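Local coordinates for protein ribonuclease VapC (Caulobacter crescentus, PDB 5K8J) that probably acts as the toxin of a VapBC toxin-antitoxin system, a magnesium-dependent ribonuclease of the PIN-domain family, at residues A2-T7 and A107-F112; A100-H105 and P121-L126. All blocks are in the same frame, centred on the assembly; numbering follows the deposited sequence.

Contact 1 of 2, residues A2-T7 and A107-F112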
ATOM      1  N   ALA B   2       5.619 -14.997  17.302  1.00 19.54           N
ATOM      2  CA  ALA B   2       5.424 -15.996  16.246  1.00 16.79           C
ATOM      3  C   ALA B   2       6.723 -16.320  15.511  1.00 17.09           C
ATOM      4  O   ALA B   2       7.657 -15.527  15.501  1.00 14.82           O
ATOM      5  CB  ALA B   2       4.383 -15.527  15.257  1.00 18.06           C
ATOM      6  N   TYR B   3       6.743 -17.505  14.897  1.00 14.85           N
ATOM      7  CA  TYR B   3       7.910 -18.039  14.201  1.00 14.04           C
ATOM      8  C   TYR B   3       7.486 -18.476  12.813  1.00 17.16           C
ATOM      9  O   TYR B   3       6.422 -19.076  12.647  1.00 18.72           O
ATOM     10  CB  TYR B   3       8.512 -19.246  14.950  1.00 13.90           C
ATOM     11  CG  TYR B   3       8.950 -18.872  16.345  1.00 15.64           C
ATOM     12  CD1 TYR B   3      10.201 -18.338  16.567  1.00 16.27           C
ATOM     13  CD2 TYR B   3       8.089 -19.016  17.419  1.00 19.02           C
ATOM     14  CE1 TYR B   3      10.596 -17.973  17.829  1.00 15.46           C
ATOM     15  CE2 TYR B   3       8.475 -18.654  18.693  1.00 18.20           C
ATOM     16  CZ  TYR B   3       9.734 -18.135  18.891  1.00 24.46           C
ATOM     17  OH  TYR B   3      10.150 -17.736  20.147  1.00 28.61           O
ATOM     18  N   VAL B   4       8.316 -18.169  11.825  1.00 11.66           N
ATOM     19  CA  VAL B   4       8.208 -18.760  10.486  1.00 11.08           C
ATOM     20  C   VAL B   4       9.312 -19.794  10.335  1.00 13.89           C
ATOM     21  O   VAL B   4      10.492 -19.472  10.524  1.00 13.50           O
ATOM     22  CB  VAL B   4       8.331 -17.687   9.399  1.00 10.52           C
ATOM     23  CG1 VAL B   4       8.355 -18.326   8.006  1.00 13.99           C
ATOM     24  CG2 VAL B   4       7.180 -16.708   9.482  1.00 14.87           C
ATOM     25  N   LEU B   5       8.952 -21.037   9.991  1.00 12.79           N
ATOM     26  CA  LEU B   5       9.935 -22.089   9.808  1.00 14.09           C
ATOM     27  C   LEU B   5      10.499 -22.008   8.403  1.00 15.74           C
ATOM     28  O   LEU B   5       9.738 -21.971   7.433  1.00 20.36           O
ATOM     29  CB  LEU B   5       9.305 -23.474  10.002  1.00 13.28           C
ATOM     30  CG  LEU B   5       8.670 -23.733  11.363  1.00 16.80           C
ATOM     31  CD1 LEU B   5       8.237 -25.236  11.505  1.00 21.44           C
ATOM     32  CD2 LEU B   5       9.623 -23.387  12.498  1.00 19.23           C
ATOM     33  N   ASP B   6      11.823 -22.023   8.283  1.00 13.57           N
ATOM     34  CA  ASP B   6      12.402 -22.130   6.948  1.00 13.84           C
ATOM     35  C   ASP B   6      12.031 -23.477   6.333  1.00 15.66           C
ATOM     36  O   ASP B   6      11.717 -24.451   7.022  1.00 14.21           O
ATOM     37  CB  ASP B   6      13.922 -21.963   7.003  1.00 17.70           C
ATOM     38  CG  ASP B   6      14.547 -21.572   5.635  1.00 20.02           C
ATOM     39  OD1 ASP B   6      13.799 -21.388   4.627  1.00 18.85           O
ATOM     40  OD2 ASP B   6      15.801 -21.436   5.614  1.00 18.94           O
ATOM     41  N   THR B   7      12.097 -23.539   5.012  1.00 12.12           N
ATOM     42  CA  THR B   7      11.674 -24.777   4.341  1.00 13.31           C
ATOM     43  C   THR B   7      12.431 -26.000   4.848  1.00 16.71           C
ATOM     44  O   THR B   7      11.842 -27.080   5.018  1.00 14.76           O
ATOM     45  CB  THR B   7      11.857 -24.631   2.838  1.00 11.61           C
ATOM     46  OG1 THR B   7      11.051 -23.540   2.398  1.00 13.29           O
ATOM     47  CG2 THR B   7      11.471 -25.904   2.113  1.00 12.46           C
ATOM     48  N   ALA B 107       7.471 -11.719  12.642  1.00 12.83           N
ATOM     49  CA  ALA B 107       7.742 -13.058  13.152  1.00 14.23           C
ATOM     50  C   ALA B 107       9.234 -13.350  13.094  1.00 13.45           C
ATOM     51  O   ALA B 107       9.945 -12.838  12.220  1.00 15.16           O
ATOM     52  CB  ALA B 107       6.989 -14.107  12.333  1.00 13.49           C
ATOM     53  N   THR B 108       9.700 -14.194  14.012  1.00 12.20           N
ATOM     54  CA  THR B 108      11.085 -14.645  14.006  1.00 12.29           C
ATOM     55  C   THR B 108      11.258 -15.797  13.030  1.00 14.38           C
ATOM     56  O   THR B 108      10.418 -16.699  12.953  1.00 15.36           O
ATOM     57  CB  THR B 108      11.480 -15.040  15.419  1.00 13.04           C
ATOM     58  OG1 THR B 108      11.447 -13.868  16.250  1.00 15.30           O
ATOM     59  CG2 THR B 108      12.880 -15.665  15.493  1.00 14.29           C
ATOM     60  N   PHE B 109      12.327 -15.719  12.240  1.00 12.39           N
ATOM     61  CA  PHE B 109      12.645 -16.686  11.190  1.00 12.42           C
ATOM     62  C   PHE B 109      13.606 -17.740  11.740  1.00 13.01           C
ATOM     63  O   PHE B 109      14.688 -17.409  12.254  1.00 14.97           O
ATOM     64  CB  PHE B 109      13.238 -15.964   9.981  1.00 13.13           C
ATOM     65  CG  PHE B 109      13.467 -16.844   8.800  1.00 15.69           C
ATOM     66  CD1 PHE B 109      14.739 -17.208   8.451  1.00 14.98           C
ATOM     67  CD2 PHE B 109      12.412 -17.334   8.064  1.00 26.94           C
ATOM     68  CE1 PHE B 109      14.955 -18.036   7.368  1.00 16.70           C
ATOM     69  CE2 PHE B 109      12.641 -18.157   6.968  1.00 24.20           C
ATOM     70  CZ  PHE B 109      13.895 -18.494   6.624  1.00 20.20           C
ATOM     71  N   VAL B 110      13.216 -19.011  11.630  1.00 11.93           N
ATOM     72  CA  VAL B 110      13.957 -20.142  12.183  1.00 12.47           C
ATOM     73  C   VAL B 110      14.571 -20.939  11.038  1.00 12.29           C
ATOM     74  O   VAL B 110      13.846 -21.401  10.142  1.00 12.47           O
ATOM     75  CB  VAL B 110      13.028 -21.046  12.996  1.00 14.67           C
ATOM     76  CG1 VAL B 110      13.791 -22.221  13.546  1.00 15.36           C
ATOM     77  CG2 VAL B 110      12.386 -20.258  14.117  1.00 16.10           C
ATOM     78  N   THR B 111      15.886 -21.097  11.057  1.00 12.63           N
ATOM     79  CA  THR B 111      16.568 -21.626   9.883  1.00 17.26           C
ATOM     80  C   THR B 111      17.838 -22.376  10.251  1.00 13.83           C
ATOM     81  O   THR B 111      18.493 -22.112  11.269  1.00 14.74           O
ATOM     82  CB  THR B 111      16.896 -20.514   8.872  1.00 16.39           C
ATOM     83  OG1 THR B 111      17.560 -21.076   7.727  1.00 16.81           O
ATOM     84  CG2 THR B 111      17.798 -19.486   9.466  1.00 14.60           C
ATOM     85  N   PHE B 112      18.167 -23.365   9.416  1.00 15.10           N
ATOM     86  CA  PHE B 112      19.481 -23.989   9.483  1.00 17.67           C
ATOM     87  C   PHE B 112      20.558 -23.218   8.731  1.00 22.15           C
ATOM     88  O   PHE B 112      21.731 -23.593   8.811  1.00 22.26           O
ATOM     89  CB  PHE B 112      19.450 -25.383   8.850  1.00 23.78           C
ATOM     90  CG  PHE B 112      18.511 -26.349   9.488  1.00 19.62           C
ATOM     91  CD1 PHE B 112      18.384 -26.440  10.853  1.00 24.78           C
ATOM     92  CD2 PHE B 112      17.803 -27.228   8.689  1.00 26.48           C
ATOM     93  CE1 PHE B 112      17.512 -27.374  11.417  1.00 33.96           C
ATOM     94  CE2 PHE B 112      16.938 -28.152   9.242  1.00 28.50           C
ATOM     95  CZ  PHE B 112      16.787 -28.219  10.599  1.00 28.31           C
TER
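Strands 3-5 and 108-111 are parallel neighbours inside the sheet of the PIN domain, joined by a ladder running from Ala2 to Asp6. Four backbone hydrogen bonds hold them: Thr108 N to Ala2 O, Val4 N to Thr108 O, Val110 N to Val4 O, and Asp6 N to Val110 O.

Tyr3, Leu5, Thr108 and Val110 project on one face. The Tyr3 side chain lies alongside Thr108, with Tyr3 CD1 3.7 Å from Thr108 CB. Tyr3 CD1 also meets Val110 CG2 at 3.8 Å. On the other face, the two methyls of Val4 go to different partners. Val4 CG2 packs on Ala107 CB at 3.9 Å, and Val4 CG1 lies 4.2 Å from Phe109 CD2. Helix 93-104 covers this face through Ile98 and Ala102.

At the C-terminal end of strand 3-5, Asp6 CB points toward strand 108-111. CG is anti to the backbone N (chi1 -160°), which leaves the carboxylate beside Thr111 and the Phe109 ring. Thr111 OG1 donates to the anti lone pair of Asp6 OD2 at 2.8 Å, and itself takes a bond from Asn113 N. Thr7 N donates a hydrogen bond to Asp6 OD1 from above the carboxylate plane, 2.8 Å away. Each oxygen thus has a donor, which should restrict rotation of the carboxylate. Phe109 CZ lies 3.3 Å from Asp6 CG, with ring and carboxylate planes 51° apart. Arg74 of the VapB chain makes a long, weak ion pair with Asp6 OD1.

Asp6 is a predicted magnesium ligand, and its side chain lies about 5 Å from that of Asp95, the second predicted ligand. An acidic residue at the end of a central parallel strand is characteristic of the PIN-domain active site.

Contact 2 of 2, residues A100-H105 and P121-L126; sequences AQALAH and PGLSLL
Leu103, near the end of helix 93-104, packs against the 121-126 segment, where the chain runs into the edge strand 125-127. No hydrogen bond crosses the contact; it is made by van der Waals packing.

The Leu103 side chain can be followed outward. CB is only the stem and makes no close approach to 121-126. CG is anti to the carbonyl carbon (chi1 -72°), which carries the branches across to the other segment. Leu103 CG meets the methyl Leu123 CD1 at 4.1 Å. At the tip, CD2 does most of the touching, and what it meets is mainly backbone. Leu103 CD2 lies 3.6 Å from Gly122 O and 3.8 Å from Leu123 CA. The same methyl, Leu103 CD2, comes within 4.1 Å of Pro121 O, and so follows the chain from Pro121 to Leu123. Gly122 has a positive phi of 89°, and its backbone conformation by itself calls for glycine.

The Leu123 side chain crosses that of Leu103 at about a right angle. CG is anti to the backbone N (chi1 -178°), and CD1 reaches over to the helix. There Leu123 CD1 touches Ala102 CB at 4.2 Å as well as Leu103, so one methyl spans two successive helical residues. Ala102 also packs on Val4 of strand 3-5.

Around this patch, Ile120 and Glu78 of helix 73-86 touch Leu103, while Phe117 touches Leu123. Gln64 of the VapB chain accepts a hydrogen bond from Gly122 N. The contact packs the C-terminal end of helix 93-104 against the loop that leads into edge strand 125-127 of the alpha/beta PIN fold.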
ATOM      1  N   ALA B 100      10.825 -12.202   3.823  1.00 10.75           N
ATOM      2  CA  ALA B 100       9.932 -11.058   3.631  1.00 10.37           C
ATOM      3  C   ALA B 100       8.578 -11.284   4.295  1.00 12.45           C
ATOM      4  O   ALA B 100       7.967 -10.359   4.833  1.00 12.25           O
ATOM      5  CB  ALA B 100       9.759 -10.795   2.126  1.00 13.81           C
ATOM      6  N   GLN B 101       8.086 -12.516   4.267  1.00 11.69           N
ATOM      7  CA  GLN B 101       6.823 -12.800   4.919  1.00 12.25           C
ATOM      8  C   GLN B 101       6.963 -12.717   6.431  1.00  9.61           C
ATOM      9  O   GLN B 101       6.064 -12.235   7.116  1.00 12.52           O
ATOM     10  CB  GLN B 101       6.364 -14.191   4.533  1.00 11.70           C
ATOM     11  CG  GLN B 101       6.037 -14.298   3.061  1.00 10.10           C
ATOM     12  CD  GLN B 101       5.649 -15.704   2.699  1.00 13.46           C
ATOM     13  OE1 GLN B 101       6.510 -16.536   2.502  1.00 14.36           O
ATOM     14  NE2 GLN B 101       4.346 -15.977   2.600  1.00 14.90           N
ATOM     15  N   ALA B 102       8.070 -13.226   6.950  1.00 11.67           N
ATOM     16  CA  ALA B 102       8.339 -13.096   8.376  1.00 10.02           C
ATOM     17  C   ALA B 102       8.400 -11.632   8.791  1.00 13.91           C
ATOM     18  O   ALA B 102       7.838 -11.239   9.821  1.00 13.71           O
ATOM     19  CB  ALA B 102       9.653 -13.811   8.693  1.00 11.70           C
ATOM     20  N   LEU B 103       9.095 -10.807   8.015  1.00 12.10           N
ATOM     21  CA  LEU B 103       9.137  -9.377   8.304  1.00 11.33           C
ATOM     22  C   LEU B 103       7.756  -8.758   8.306  1.00 13.31           C
ATOM     23  O   LEU B 103       7.409  -7.998   9.213  1.00 13.64           O
ATOM     24  CB  LEU B 103      10.024  -8.659   7.291  1.00 13.47           C
ATOM     25  CG  LEU B 103      11.524  -8.933   7.455  1.00 13.25           C
ATOM     26  CD1 LEU B 103      12.295  -8.682   6.170  1.00 18.58           C
ATOM     27  CD2 LEU B 103      12.074  -8.057   8.529  1.00 15.74           C
ATOM     28  N   ALA B 104       6.962  -9.037   7.281  1.00 12.33           N
ATOM     29  CA  ALA B 104       5.628  -8.438   7.204  1.00 12.09           C
ATOM     30  C   ALA B 104       4.753  -8.832   8.381  1.00 13.28           C
ATOM     31  O   ALA B 104       3.899  -8.054   8.814  1.00 14.33           O
ATOM     32  CB  ALA B 104       4.973  -8.874   5.906  1.00 12.43           C
ATOM     33  N   HIS B 105       4.933 -10.047   8.900  1.00 12.08           N
ATOM     34  CA  HIS B 105       4.146 -10.532  10.020  1.00 11.68           C
ATOM     35  C   HIS B 105       4.882 -10.465  11.349  1.00 11.37           C
ATOM     36  O   HIS B 105       4.405 -11.045  12.339  1.00 16.13           O
ATOM     37  CB  HIS B 105       3.656 -11.950   9.719  1.00 14.71           C
ATOM     38  CG  HIS B 105       2.564 -11.939   8.695  1.00 12.76           C
ATOM     39  ND1 HIS B 105       1.229 -11.854   9.027  1.00 14.61           N
ATOM     40  CD2 HIS B 105       2.623 -11.886   7.350  1.00 14.27           C
ATOM     41  CE1 HIS B 105       0.508 -11.773   7.924  1.00 14.32           C
ATOM     42  NE2 HIS B 105       1.329 -11.768   6.891  1.00 16.01           N
ATOM     43  N   PRO B 121      18.134  -6.500   6.606  1.00 17.42           N
ATOM     44  CA  PRO B 121      17.944  -5.632   7.771  1.00 17.73           C
ATOM     45  C   PRO B 121      16.598  -5.868   8.422  1.00 12.87           C
ATOM     46  O   PRO B 121      15.580  -5.995   7.747  1.00 15.47           O
ATOM     47  CB  PRO B 121      18.022  -4.212   7.185  1.00 21.86           C
ATOM     48  CG  PRO B 121      18.745  -4.366   5.876  1.00 20.95           C
ATOM     49  CD  PRO B 121      18.330  -5.728   5.363  1.00 21.19           C
ATOM     50  N   GLY B 122      16.595  -5.873   9.759  1.00 15.67           N
ATOM     51  CA  GLY B 122      15.369  -5.910  10.503  1.00 16.14           C
ATOM     52  C   GLY B 122      14.852  -7.294  10.808  1.00 16.13           C
ATOM     53  O   GLY B 122      13.866  -7.417  11.540  1.00 15.49           O
ATOM     54  N   LEU B 123      15.466  -8.328  10.262  1.00 12.73           N
ATOM     55  CA  LEU B 123      14.948  -9.677  10.421  1.00 12.46           C
ATOM     56  C   LEU B 123      15.389 -10.251  11.766  1.00 15.45           C
ATOM     57  O   LEU B 123      16.577 -10.199  12.113  1.00 15.88           O
ATOM     58  CB  LEU B 123      15.473 -10.567   9.307  1.00 13.37           C
ATOM     59  CG  LEU B 123      14.992 -12.010   9.299  1.00 11.57           C
ATOM     60  CD1 LEU B 123      13.528 -12.122   8.961  1.00 12.82           C
ATOM     61  CD2 LEU B 123      15.808 -12.814   8.329  1.00 16.10           C
ATOM     62  N   SER B 124      14.441 -10.782  12.532  1.00 12.98           N
ATOM     63  CA  SER B 124      14.775 -11.544  13.737  1.00 13.64           C
ATOM     64  C   SER B 124      14.980 -12.993  13.338  1.00 13.71           C
ATOM     65  O   SER B 124      14.134 -13.563  12.656  1.00 12.86           O
ATOM     66  CB  SER B 124      13.671 -11.454  14.787  1.00 17.55           C
ATOM     67  OG  SER B 124      13.673 -10.144  15.347  1.00 20.74           O
ATOM     68  N   LEU B 125      16.112 -13.556  13.726  1.00 13.92           N
ATOM     69  CA  LEU B 125      16.584 -14.849  13.234  1.00 16.13           C
ATOM     70  C   LEU B 125      16.969 -15.759  14.386  1.00 13.55           C
ATOM     71  O   LEU B 125      17.599 -15.320  15.342  1.00 18.56           O
ATOM     72  CB  LEU B 125      17.836 -14.659  12.383  1.00 23.74           C
ATOM     73  CG  LEU B 125      17.944 -14.525  10.893  1.00 37.55           C
ATOM     74  CD1 LEU B 125      19.340 -13.995  10.566  1.00 45.28           C
ATOM     75  CD2 LEU B 125      17.766 -15.861  10.315  1.00 20.19           C
ATOM     76  N   LEU B 126      16.599 -17.033  14.287  1.00 13.53           N
ATOM     77  CA  LEU B 126      17.079 -18.051  15.198  1.00 14.21           C
ATOM     78  C   LEU B 126      17.739 -19.127  14.362  1.00 14.16           C
ATOM     79  O   LEU B 126      17.119 -19.664  13.435  1.00 14.78           O
ATOM     80  CB  LEU B 126      15.953 -18.681  16.016  1.00 21.08           C
ATOM     81  CG  LEU B 126      15.384 -17.972  17.224  1.00 33.99           C
ATOM     82  CD1 LEU B 126      14.284 -18.876  17.768  1.00 36.22           C
ATOM     83  CD2 LEU B 126      16.490 -17.749  18.240  1.00 44.93           C
TER

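In the fold
From the N terminus, segment 2-7 forms a central strand and then the chain makes a long, mostly helical excursion. Helix 93-104 carries segment 100-105, and the next strand, 108-111, returns beside 3-5. Contact 1 closes this large loop. The chain then runs on through a shorter loop to 121-126, which comes back against the end of helix 93-104; contact 2 closes that loop. The segments alternate along the chain, so the two contacts cross. They also touch: Phe109 makes probable backbone hydrogen bonds with Ser124 and Leu126. Together they tie the sheet centre, its edge strand 125-127 and a covering helix.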